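Local coordinates for protein CDP-archaeol synthase (Aeropyrum pernix K1, PDB 5GUF) that probably catalyses the magnesium-dependent transfer of a cytidylyl group from CTP to an unsaturated archaeal ether-lipid phosphate, giving CDP-archaeol within the membrane, at residues Ile19-Ala24 with Ala132-Leu137; Asp125-Ala130 with Ala151-Leu156. One frame throughout, in Å; residues are numbered along the deposited sequence. Where two conformers were deposited one is given.

Contact 1: residues Ile19-Ala24 with Ala132-Leu137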
loop_
_atom_site.group_PDB
_atom_site.type_symbol
_atom_site.label_atom_id
_atom_site.label_comp_id
_atom_site.label_asym_id
_atom_site.label_seq_id
_atom_site.Cartn_x
_atom_site.Cartn_y
_atom_site.Cartn_z
ATOM N N ILE A 19 -5.171 -18.539 -8.585
ATOM C CA ILE A 19 -5.229 -19.920 -8.114
ATOM C C ILE A 19 -4.230 -20.140 -6.990
ATOM O O ILE A 19 -4.546 -20.737 -5.955
ATOM C CB ILE A 19 -4.984 -20.901 -9.272
ATOM C CG1 ILE A 19 -6.069 -20.764 -10.322
ATOM C CG2 ILE A 19 -4.917 -22.339 -8.755
ATOM C CD1 ILE A 19 -5.894 -21.752 -11.449
ATOM N N LEU A 20 -2.999 -19.679 -7.185
ATOM C CA LEU A 20 -1.990 -19.862 -6.152
ATOM C C LEU A 20 -2.394 -19.167 -4.852
ATOM O O LEU A 20 -2.188 -19.705 -3.758
ATOM C CB LEU A 20 -0.645 -19.349 -6.665
ATOM C CG LEU A 20 0.566 -19.529 -5.758
ATOM C CD1 LEU A 20 0.903 -21.011 -5.579
ATOM C CD2 LEU A 20 1.728 -18.771 -6.369
ATOM N N MET A 21 -3.005 -17.992 -4.953
ATOM C CA MET A 21 -3.287 -17.166 -3.786
ATOM C C MET A 21 -4.625 -17.455 -3.110
ATOM O O MET A 21 -4.838 -16.982 -1.983
ATOM C CB MET A 21 -3.256 -15.695 -4.180
ATOM C CG MET A 21 -1.860 -15.156 -4.421
ATOM S SD MET A 21 -0.935 -14.998 -2.871
ATOM C CE MET A 21 0.323 -16.250 -3.117
ATOM N N LEU A 22 -5.533 -18.191 -3.755
ATOM C CA LEU A 22 -6.852 -18.399 -3.159
ATOM C C LEU A 22 -6.792 -19.071 -1.789
ATOM O O LEU A 22 -7.625 -18.736 -0.935
ATOM C CB LEU A 22 -7.756 -19.176 -4.129
ATOM C CG LEU A 22 -8.619 -18.282 -5.041
ATOM C CD1 LEU A 22 -9.132 -19.037 -6.262
ATOM C CD2 LEU A 22 -9.787 -17.664 -4.285
ATOM N N PRO A 23 -5.872 -19.993 -1.507
ATOM C CA PRO A 23 -5.753 -20.467 -0.115
ATOM C C PRO A 23 -5.432 -19.364 0.878
ATOM O O PRO A 23 -5.953 -19.381 1.998
ATOM C CB PRO A 23 -4.622 -21.504 -0.200
ATOM C CG PRO A 23 -4.773 -22.057 -1.584
ATOM C CD PRO A 23 -5.199 -20.897 -2.457
ATOM N N ALA A 24 -4.582 -18.407 0.501
ATOM C CA ALA A 24 -4.266 -17.287 1.388
ATOM C C ALA A 24 -5.484 -16.389 1.596
ATOM O O ALA A 24 -5.790 -15.992 2.725
ATOM C CB ALA A 24 -3.099 -16.484 0.808
ATOM N N ALA A 132 5.491 -13.505 0.050
ATOM C CA ALA A 132 6.842 -13.791 0.529
ATOM C C ALA A 132 7.076 -15.286 0.640
ATOM O O ALA A 132 8.144 -15.778 0.259
ATOM C CB ALA A 132 7.103 -13.118 1.883
ATOM N N VAL A 133 6.089 -16.023 1.164
ATOM C CA VAL A 133 6.241 -17.468 1.344
ATOM C C VAL A 133 6.287 -18.175 -0.003
ATOM O O VAL A 133 7.102 -19.080 -0.218
ATOM C CB VAL A 133 5.114 -18.019 2.244
ATOM C CG1 VAL A 133 5.082 -19.536 2.224
ATOM C CG2 VAL A 133 5.300 -17.540 3.668
ATOM N N SER A 134 5.429 -17.777 -0.937
ATOM C CA SER A 134 5.482 -18.399 -2.255
ATOM C C SER A 134 6.867 -18.225 -2.893
ATOM O O SER A 134 7.373 -19.141 -3.546
ATOM C CB SER A 134 4.377 -17.832 -3.149
ATOM O OG SER A 134 4.745 -16.598 -3.724
ATOM N N ILE A 135 7.506 -17.067 -2.688
ATOM C CA ILE A 135 8.858 -16.852 -3.212
ATOM C C ILE A 135 9.876 -17.689 -2.446
ATOM O O ILE A 135 10.744 -18.326 -3.043
ATOM C CB ILE A 135 9.212 -15.355 -3.169
ATOM C CG1 ILE A 135 8.384 -14.584 -4.213
ATOM C CG2 ILE A 135 10.728 -15.157 -3.325
ATOM C CD1 ILE A 135 8.494 -13.072 -4.101
ATOM N N ALA A 136 9.771 -17.738 -1.114
ATOM C CA ALA A 136 10.596 -18.683 -0.369
ATOM C C ALA A 136 10.380 -20.133 -0.829
ATOM O O ALA A 136 11.294 -20.961 -0.722
ATOM C CB ALA A 136 10.319 -18.549 1.119
ATOM N N LEU A 137 9.191 -20.466 -1.342
ATOM C CA LEU A 137 8.955 -21.825 -1.807
ATOM C C LEU A 137 9.582 -22.097 -3.167
ATOM O O LEU A 137 9.638 -23.260 -3.580
ATOM C CB LEU A 137 7.451 -22.118 -1.873
ATOM C CG LEU A 137 6.693 -22.324 -0.554
ATOM C CD1 LEU A 137 5.217 -22.543 -0.837
ATOM C CD2 LEU A 137 7.254 -23.485 0.279
#
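A light, apolar helix-helix contact joins Leu20 and Met21 of helix 14-29 to Ser134 near the end of helix 121-136, in the buried interior of the membrane-embedded bundle. The backbones come closest at Leu20 and Ser134, whose CA atoms are 8.6 Å apart, and the terminal methyls of Leu20 and Met21 reach the serine CB. Leu20 points at the partner helix. With CG anti to the backbone N (chi1 -176°), it reaches out towards that helix and sets methyl CD2 4.3 Å from Ser134 CB. Met21 starts off beside the partner helix, and its bends (chi1 -74°, chi2 -71°) bring CE towards it, 4.4 Å from the same Ser134 CB. Two terminal methyls therefore rest against one short serine methylene, and no hydrogen bond crosses between the segments. Both helices are predicted transmembrane spans of a polytopic helical bundle of the CTP-transferase clan, and helix 84-109 lies against the same region, with Ile92 touching Leu20. The serine hydroxyl is buried but has two partners: OG gives a hydrogen bond to Leu131 O, one turn back on its own helix, and receives one from Trp141 NE1. Trp141, on strand 140-141, also touches Leu20 and Met21. Past Met21, helix 14-29 kinks at Pro23, whose N has no hydrogen to offer the preceding turn; Ala24 N makes a weak bond to Met21 O at 2.9 Å. A magnesium ion lies about 9 Å from the Leu20 side chain, and Glu16, one turn earlier on this helix, belongs to a magnesium site.

Contact 2: residues Asp125-Ala130 with Ala151-Leu156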
loop_
_atom_site.group_PDB
_atom_site.type_symbol
_atom_site.label_atom_id
_atom_site.label_comp_id
_atom_site.label_asym_id
_atom_site.label_seq_id
_atom_site.Cartn_x
_atom_site.Cartn_y
_atom_site.Cartn_z
ATOM N N ASP A 125 -1.686 -6.839 3.846
ATOM C CA ASP A 125 -0.688 -7.453 4.723
ATOM C C ASP A 125 -0.634 -8.967 4.548
ATOM O O ASP A 125 0.448 -9.557 4.515
ATOM C CB ASP A 125 -0.990 -7.095 6.181
ATOM C CG ASP A 125 -2.465 -7.369 6.575
ATOM O OD1 ASP A 125 -3.256 -7.903 5.753
ATOM O OD2 ASP A 125 -2.840 -7.053 7.723
ATOM N N PHE A 126 -1.790 -9.612 4.463
ATOM C CA PHE A 126 -1.822 -11.057 4.274
ATOM C C PHE A 126 -1.310 -11.440 2.888
ATOM O O PHE A 126 -0.691 -12.500 2.726
ATOM C CB PHE A 126 -3.253 -11.584 4.476
ATOM C CG PHE A 126 -4.091 -11.464 3.255
ATOM C CD1 PHE A 126 -4.762 -10.289 2.979
ATOM C CD2 PHE A 126 -4.146 -12.498 2.323
ATOM C CE1 PHE A 126 -5.507 -10.161 1.815
ATOM C CE2 PHE A 126 -4.876 -12.357 1.158
ATOM C CZ PHE A 126 -5.566 -11.183 0.919
ATOM N N TYR A 127 -1.588 -10.604 1.883
ATOM C CA TYR A 127 -1.110 -10.865 0.531
ATOM C C TYR A 127 0.409 -10.834 0.466
ATOM O O TYR A 127 1.021 -11.658 -0.228
ATOM C CB TYR A 127 -1.712 -9.847 -0.438
ATOM C CG TYR A 127 -1.101 -9.852 -1.819
ATOM C CD1 TYR A 127 -1.379 -10.872 -2.715
ATOM C CD2 TYR A 127 -0.245 -8.830 -2.232
ATOM C CE1 TYR A 127 -0.824 -10.881 -3.983
ATOM C CE2 TYR A 127 0.314 -8.835 -3.500
ATOM C CZ TYR A 127 0.022 -9.873 -4.366
ATOM O OH TYR A 127 0.567 -9.902 -5.635
ATOM N N LEU A 128 1.029 -9.900 1.197
ATOM C CA LEU A 128 2.481 -9.736 1.213
ATOM C C LEU A 128 3.172 -10.871 1.963
ATOM O O LEU A 128 4.235 -11.339 1.539
ATOM C CB LEU A 128 2.836 -8.380 1.843
ATOM C CG LEU A 128 2.425 -7.117 1.066
ATOM C CD1 LEU A 128 2.521 -5.842 1.910
ATOM C CD2 LEU A 128 3.265 -6.981 -0.213
ATOM N N GLY A 129 2.600 -11.317 3.082
ATOM C CA GLY A 129 3.124 -12.510 3.733
ATOM C C GLY A 129 3.025 -13.747 2.851
ATOM O O GLY A 129 3.975 -14.524 2.732
ATOM N N ALA A 130 1.866 -13.949 2.225
ATOM C CA ALA A 130 1.681 -15.110 1.360
ATOM C C ALA A 130 2.610 -15.044 0.153
ATOM O O ALA A 130 3.263 -16.035 -0.201
ATOM C CB ALA A 130 0.220 -15.204 0.916
ATOM N N ALA A 151 -3.940 -5.473 -6.757
ATOM C CA ALA A 151 -5.101 -4.677 -7.136
ATOM C C ALA A 151 -6.353 -5.533 -7.224
ATOM O O ALA A 151 -7.465 -5.031 -7.010
ATOM C CB ALA A 151 -4.849 -3.971 -8.468
ATOM N N ALA A 152 -6.202 -6.818 -7.544
ATOM C CA ALA A 152 -7.355 -7.708 -7.527
ATOM C C ALA A 152 -7.816 -7.964 -6.105
ATOM O O ALA A 152 -9.014 -8.142 -5.865
ATOM C CB ALA A 152 -7.030 -9.023 -8.229
ATOM N N VAL A 153 -6.886 -7.987 -5.149
ATOM C CA VAL A 153 -7.279 -8.086 -3.747
ATOM C C VAL A 153 -8.069 -6.850 -3.340
ATOM O O VAL A 153 -9.137 -6.948 -2.722
ATOM C CB VAL A 153 -6.046 -8.287 -2.850
ATOM C CG1 VAL A 153 -6.423 -8.082 -1.392
ATOM C CG2 VAL A 153 -5.471 -9.673 -3.050
ATOM N N LEU A 154 -7.554 -5.667 -3.684
ATOM C CA LEU A 154 -8.281 -4.431 -3.414
ATOM C C LEU A 154 -9.664 -4.461 -4.046
ATOM O O LEU A 154 -10.668 -4.194 -3.378
ATOM C CB LEU A 154 -7.488 -3.229 -3.921
ATOM C CG LEU A 154 -6.129 -3.035 -3.258
ATOM C CD1 LEU A 154 -5.402 -1.865 -3.895
ATOM C CD2 LEU A 154 -6.317 -2.831 -1.761
ATOM N N LEU A 155 -9.739 -4.828 -5.328
ATOM C CA LEU A 155 -11.020 -4.812 -6.027
ATOM C C LEU A 155 -12.026 -5.752 -5.383
ATOM O O LEU A 155 -13.216 -5.438 -5.326
ATOM C CB LEU A 155 -10.828 -5.163 -7.501
ATOM C CG LEU A 155 -10.203 -4.042 -8.323
ATOM C CD1 LEU A 155 -9.826 -4.541 -9.709
ATOM C CD2 LEU A 155 -11.176 -2.875 -8.395
ATOM N N LEU A 156 -11.573 -6.896 -4.870
ATOM C CA LEU A 156 -12.521 -7.835 -4.286
ATOM C C LEU A 156 -12.967 -7.370 -2.897
ATOM O O LEU A 156 -14.133 -7.524 -2.525
ATOM C CB LEU A 156 -11.900 -9.228 -4.228
ATOM C CG LEU A 156 -12.543 -10.202 -3.237
ATOM C CD1 LEU A 156 -13.969 -10.455 -3.719
ATOM C CD2 LEU A 156 -11.774 -11.522 -3.133
#
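Val153 meets Phe126 and Tyr127, so one branched side chain of helix 143-161 touches two consecutive aromatic residues of helix 121-136. All three are buried, and valine loses more surface than either ring. Val153 CA and Tyr127 CA lie 8.0 Å apart, and each valine methyl has its own partner. CG1, anti to the backbone N (chi1 168°), approaches the far end of the Phe126 ring, 3.9 Å from CE1 and almost as close to CZ; CG2 reaches Tyr127 CD1 at 4.3 Å. Both methyls come up to the rings obliquely. Val153 was deposited in two conformers, so this division of the methyls belongs to the one described here. Tyr127 is aimed at the opposing helix from its backbone, whereas Phe126 starts off obliquely and reaches Val153 with the end of its ring, the two side chains arriving from opposite directions. Within helix 121-136 the Tyr127 CB sits 4.2 Å above the centre of the Phe126 ring, backing one face. Tyr127 OH is hydrogen-bonded to Ala146 O, about two turns before Val153, a second tie to helix 143-161. At the kink in helix 121-136, Phe126 N finds no partner in the turn before and bonds instead to Asp125 OD1, at 2.6 Å and a bent 132°, from above the carboxylate plane. Met25 and Asn28 of helix 14-29 and Ala96 of helix 84-109 also touch Phe126, whose side chain lies about 6 Å from a bound potassium ion and about 8 Å from CTP. The arrangement is buried helix packing in the transmembrane bundle of this CDP-archaeol synthase, next to the CTP site, where Asp125 touches Asp100 of the nucleotide pocket.

Helix 121-136 is common to both contacts: its residues 125-130 meet helix 143-161 in contact 2, and the segment 132-137, at its far end, meets helix 14-29 in contact 1. Along the chain the segments alternate, 19-24, 125-130, 132-137, 151-156, and the contact centres are 11 Å apart. They also touch directly, with Ala24 CB 3.6 Å from Ala130 CB and Met21 SD 4.2 Å from Tyr127 CD1, which makes them neighbours in the buried core of the bundle. The shared helix thus connects the first and last helices of the modelled chain, and contact 2 is on the part of it nearer the bound CTP.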